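Local coordinates for protein cystalysin (Treponema denticola, PDB 1C7N) that belongs to the class I and II aminotransferase family of pyridoxal-5'-phosphate-dependent proteins and carries that cofactor bound in its pocket, at residues A[376-379]-A[380-384]; A[298-301]-A[302-305]. One frame throughout, in Å; residues are numbered along the deposited sequence.

Each contact joins consecutive turns of one helix, and the two helices, 289-313 and 376-393, lie against each other in this pyridoxal-5'-phosphate-binding fold. Contact 2 comes first along the chain, in the middle of the long helix 289-313; contact 1 follows at the start of helix 376-393, after a three-stranded antiparallel sheet and helix 339-350. Their centres are 11 Å apart. A probable hydrogen bond joins Ser-376 OG to Asn-302 OD1 at 2.7 Å, and Ile-379 and Gln-380 pack on Asn-302 and Ile-305 respectively. Together they illustrate how local turns of each helix present side chains that meet those of the other, joining parts of the chain some 70 residues apart, away from the cofactor pocket.

Contact 1 of 2, residues A[376-379]-A[380-384]; sequences SSVI and QESLE
Ile-379 and Leu-383 stand side by side one turn apart in the opening turns of the alpha-helix 376-393, part of the class I and II aminotransferase fold. They point the same way, and the branch methyl CG2 of Ile-379 meets CD1 of Leu-383 at 3.9 Å. Because CG2 is anti to the backbone N of Ile-379 (CG1 at chi1 -61°), this methyl lies beside the carbonyl carbon, on the side of the next turn, where Leu-383 stands. The same pair is tied through the backbone, Leu-383 N donating to Ile-379 O at 3.0 Å. This apolar pair faces helix 289-313, where Ile-379 touches Asn-302 and Leu-383 touches Phe-309.

The base of the Gln-380 side chain lies against the first turn: its N bonds to Ser-376 O at 2.9 Å, while its CG rests 3.2 Å from that same oxygen. A bend at chi2 (-84°) then turns the amide away from the turn, and the side chain reaches Ile-305 of the neighbouring helix. Glu-381 runs out extended on another side, and its carboxylate forms a salt bridge with Lys-8.

Ser-382 is buried, and its hydroxyl turns back on the preceding turn. Val-378 O is gripped twice, by the backbone N of Ser-382 at 3.1 Å and by its OG, which donates from the opposite face of the carbonyl plane at 3.0 Å.

Contact 2 of 2, residues A[298-301]-A[302-305]; sequences VIDK and NQRI
Asn-302 N and Gln-303 N donate to Val-298 O and Ile-299 O, four residues back, in the regular alpha-helical pattern, which is weaker at Arg-304 N, whose bond to Asp-300 O stretches to 3.3 Å. This is a mid-helix segment of helix 289-313 in the aminotransferase fold, and its side chains combine an i to i+4 salt bridge with an i to i+3 amide bond.

Both converge on one oxygen, Asp-300 OD1. The aspartate has CG anti to its own N (chi1 -179°), which places the carboxylate beside the carbonyl carbon, on the side of the following turn. Asp-300 OD1 offers Gln-303 NE2 its anti lone pair, at 2.8 Å, and lies in the plane of the amide. Arg-304 NE makes the salt bridge to Asp-300 OD1 (3.1 Å, N-H...O 142°) from above the carboxylate plane; OD1 is tilted out of the guanidinium plane, and the two flat groups are steeply turned, 79° apart. Water 1 closes the arrangement, donating to Asp-300 OD2 at 3.0 Å and accepting from Arg-304 NH2 at 2.8 Å, in the guanidinium plane. The carboxylate is therefore held at both oxygens, and the nearby positive charge probably favours its ionised form. The other end of the glutamine amide, OE1, accepts from the backbone N of Ile-322.

Another side of the helix faces helix 376-393. There Asn-302 lies alongside Val-298, with ND2 3.8 Å from CG1 of the valine. Its buried amide is satisfied from outside the turn: ND2 bonds to the carbonyl oxygens of Leu-372 and Ala-374, and OD1 bonds to Ser-376 OG.

Contact 1 of 2, residues A[376-379]-A[380-384]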
# COMPACT_ATOMS: atom_id res chain seq x y z
N SER A 376 -0.00 18.06 -26.83
CA SER A 376 0.66 19.27 -27.29
C SER A 376 -0.32 20.45 -27.35
O SER A 376 0.01 21.57 -26.95
CB SER A 376 1.29 19.02 -28.67
OG SER A 376 2.27 18.00 -28.60
N SER A 377 -1.53 20.19 -27.83
CA SER A 377 -2.55 21.24 -27.93
C SER A 377 -2.83 21.83 -26.55
O SER A 377 -3.09 23.03 -26.42
CB SER A 377 -3.84 20.68 -28.51
OG SER A 377 -4.38 19.68 -27.67
N VAL A 378 -2.79 20.98 -25.53
CA VAL A 378 -3.06 21.42 -24.16
C VAL A 378 -1.93 22.31 -23.67
O VAL A 378 -2.17 23.32 -23.01
CB VAL A 378 -3.22 20.22 -23.20
CG1 VAL A 378 -3.26 20.71 -21.76
CG2 VAL A 378 -4.51 19.48 -23.52
N ILE A 379 -0.69 21.94 -24.01
CA ILE A 379 0.47 22.73 -23.62
C ILE A 379 0.37 24.11 -24.30
O ILE A 379 0.67 25.14 -23.68
CB ILE A 379 1.79 22.05 -24.06
CG1 ILE A 379 1.94 20.68 -23.38
CG2 ILE A 379 2.99 22.93 -23.69
CD1 ILE A 379 2.02 20.73 -21.87
N GLN A 380 -0.06 24.12 -25.55
CA GLN A 380 -0.21 25.36 -26.33
C GLN A 380 -1.28 26.27 -25.74
O GLN A 380 -1.10 27.49 -25.66
CB GLN A 380 -0.55 25.02 -27.78
CG GLN A 380 0.56 24.30 -28.52
CD GLN A 380 1.59 25.26 -29.09
OE1 GLN A 380 1.99 26.23 -28.43
NE2 GLN A 380 2.04 24.99 -30.31
N GLU A 381 -2.40 25.68 -25.32
CA GLU A 381 -3.49 26.45 -24.72
C GLU A 381 -2.98 27.16 -23.48
O GLU A 381 -3.26 28.34 -23.26
CB GLU A 381 -4.64 25.52 -24.30
CG GLU A 381 -5.54 25.05 -25.42
CD GLU A 381 -6.49 23.95 -24.96
OE1 GLU A 381 -6.97 24.02 -23.81
OE2 GLU A 381 -6.76 23.02 -25.76
N SER A 382 -2.23 26.42 -22.66
CA SER A 382 -1.69 26.94 -21.42
C SER A 382 -0.69 28.07 -21.66
O SER A 382 -0.74 29.09 -20.98
CB SER A 382 -1.01 25.81 -20.64
OG SER A 382 -1.91 24.74 -20.41
N LEU A 383 0.21 27.88 -22.62
CA LEU A 383 1.21 28.89 -22.92
C LEU A 383 0.56 30.17 -23.43
O LEU A 383 1.05 31.26 -23.16
CB LEU A 383 2.21 28.36 -23.95
CG LEU A 383 3.05 27.17 -23.48
CD1 LEU A 383 3.85 26.61 -24.64
CD2 LEU A 383 3.97 27.61 -22.34
N GLU A 384 -0.53 30.04 -24.18
CA GLU A 384 -1.21 31.23 -24.69
C GLU A 384 -1.89 32.00 -23.56
O GLU A 384 -1.97 33.23 -23.60
CB GLU A 384 -2.22 30.85 -25.78
CG GLU A 384 -2.94 32.03 -26.42
CD GLU A 384 -2.01 33.19 -26.78
OE1 GLU A 384 -0.86 32.93 -27.20
OE2 GLU A 384 -2.43 34.36 -26.65

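Contact 2 of 2, residues A[298-301]-A[302-305]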
# COMPACT_ATOMS: atom_id res chain seq x y z
N VAL A 298 6.08 12.57 -27.80
CA VAL A 298 5.22 13.72 -27.49
C VAL A 298 5.88 14.65 -26.46
O VAL A 298 5.81 15.88 -26.58
CB VAL A 298 3.85 13.26 -26.96
CG1 VAL A 298 2.99 14.47 -26.64
CG2 VAL A 298 3.16 12.39 -28.02
N ILE A 299 6.51 14.05 -25.45
CA ILE A 299 7.18 14.83 -24.40
C ILE A 299 8.30 15.65 -25.03
O ILE A 299 8.44 16.84 -24.73
CB ILE A 299 7.77 13.90 -23.32
CG1 ILE A 299 6.63 13.15 -22.62
CG2 ILE A 299 8.57 14.72 -22.30
CD1 ILE A 299 7.09 12.03 -21.72
N ASP A 300 9.08 15.02 -25.89
CA ASP A 300 10.18 15.70 -26.58
C ASP A 300 9.60 16.85 -27.42
O ASP A 300 10.16 17.95 -27.46
CB ASP A 300 10.93 14.68 -27.46
CG ASP A 300 12.10 15.28 -28.21
OD1 ASP A 300 12.79 16.17 -27.67
OD2 ASP A 300 12.36 14.84 -29.35
N LYS A 301 8.47 16.60 -28.08
CA LYS A 301 7.83 17.65 -28.88
C LYS A 301 7.42 18.81 -27.97
O LYS A 301 7.64 19.98 -28.29
CB LYS A 301 6.59 17.11 -29.61
CG LYS A 301 6.90 16.24 -30.83
CD LYS A 301 7.57 17.05 -31.94
CE LYS A 301 7.69 16.26 -33.24
NZ LYS A 301 8.54 15.05 -33.11
N ASN A 302 6.84 18.48 -26.82
CA ASN A 302 6.38 19.50 -25.87
C ASN A 302 7.47 20.36 -25.24
O ASN A 302 7.28 21.57 -25.07
CB ASN A 302 5.52 18.85 -24.79
CG ASN A 302 4.17 18.39 -25.33
OD1 ASN A 302 3.78 18.75 -26.44
ND2 ASN A 302 3.45 17.62 -24.53
N GLN A 303 8.62 19.78 -24.88
CA GLN A 303 9.68 20.58 -24.28
C GLN A 303 10.19 21.58 -25.34
O GLN A 303 10.64 22.67 -25.00
CB GLN A 303 10.85 19.70 -23.80
CG GLN A 303 11.55 18.94 -24.91
CD GLN A 303 12.88 18.35 -24.48
OE1 GLN A 303 13.41 18.68 -23.40
NE2 GLN A 303 13.45 17.50 -25.32
N ARG A 304 10.12 21.19 -26.61
CA ARG A 304 10.56 22.08 -27.67
C ARG A 304 9.51 23.17 -27.90
O ARG A 304 9.84 24.31 -28.20
CB ARG A 304 10.85 21.28 -28.95
CG ARG A 304 12.08 20.37 -28.79
CD ARG A 304 12.23 19.34 -29.91
NE ARG A 304 13.37 18.45 -29.67
CZ ARG A 304 14.65 18.81 -29.77
NH1 ARG A 304 14.97 20.05 -30.10
NH2 ARG A 304 15.61 17.92 -29.52
N ILE A 305 8.24 22.82 -27.71
CA ILE A 305 7.17 23.81 -27.86
C ILE A 305 7.35 24.90 -26.80
O ILE A 305 7.22 26.10 -27.09
CB ILE A 305 5.77 23.15 -27.68
CG1 ILE A 305 5.48 22.22 -28.86
CG2 ILE A 305 4.68 24.23 -27.57
CD1 ILE A 305 4.13 21.52 -28.76
O HOH W 1 15.33 15.17 -29.38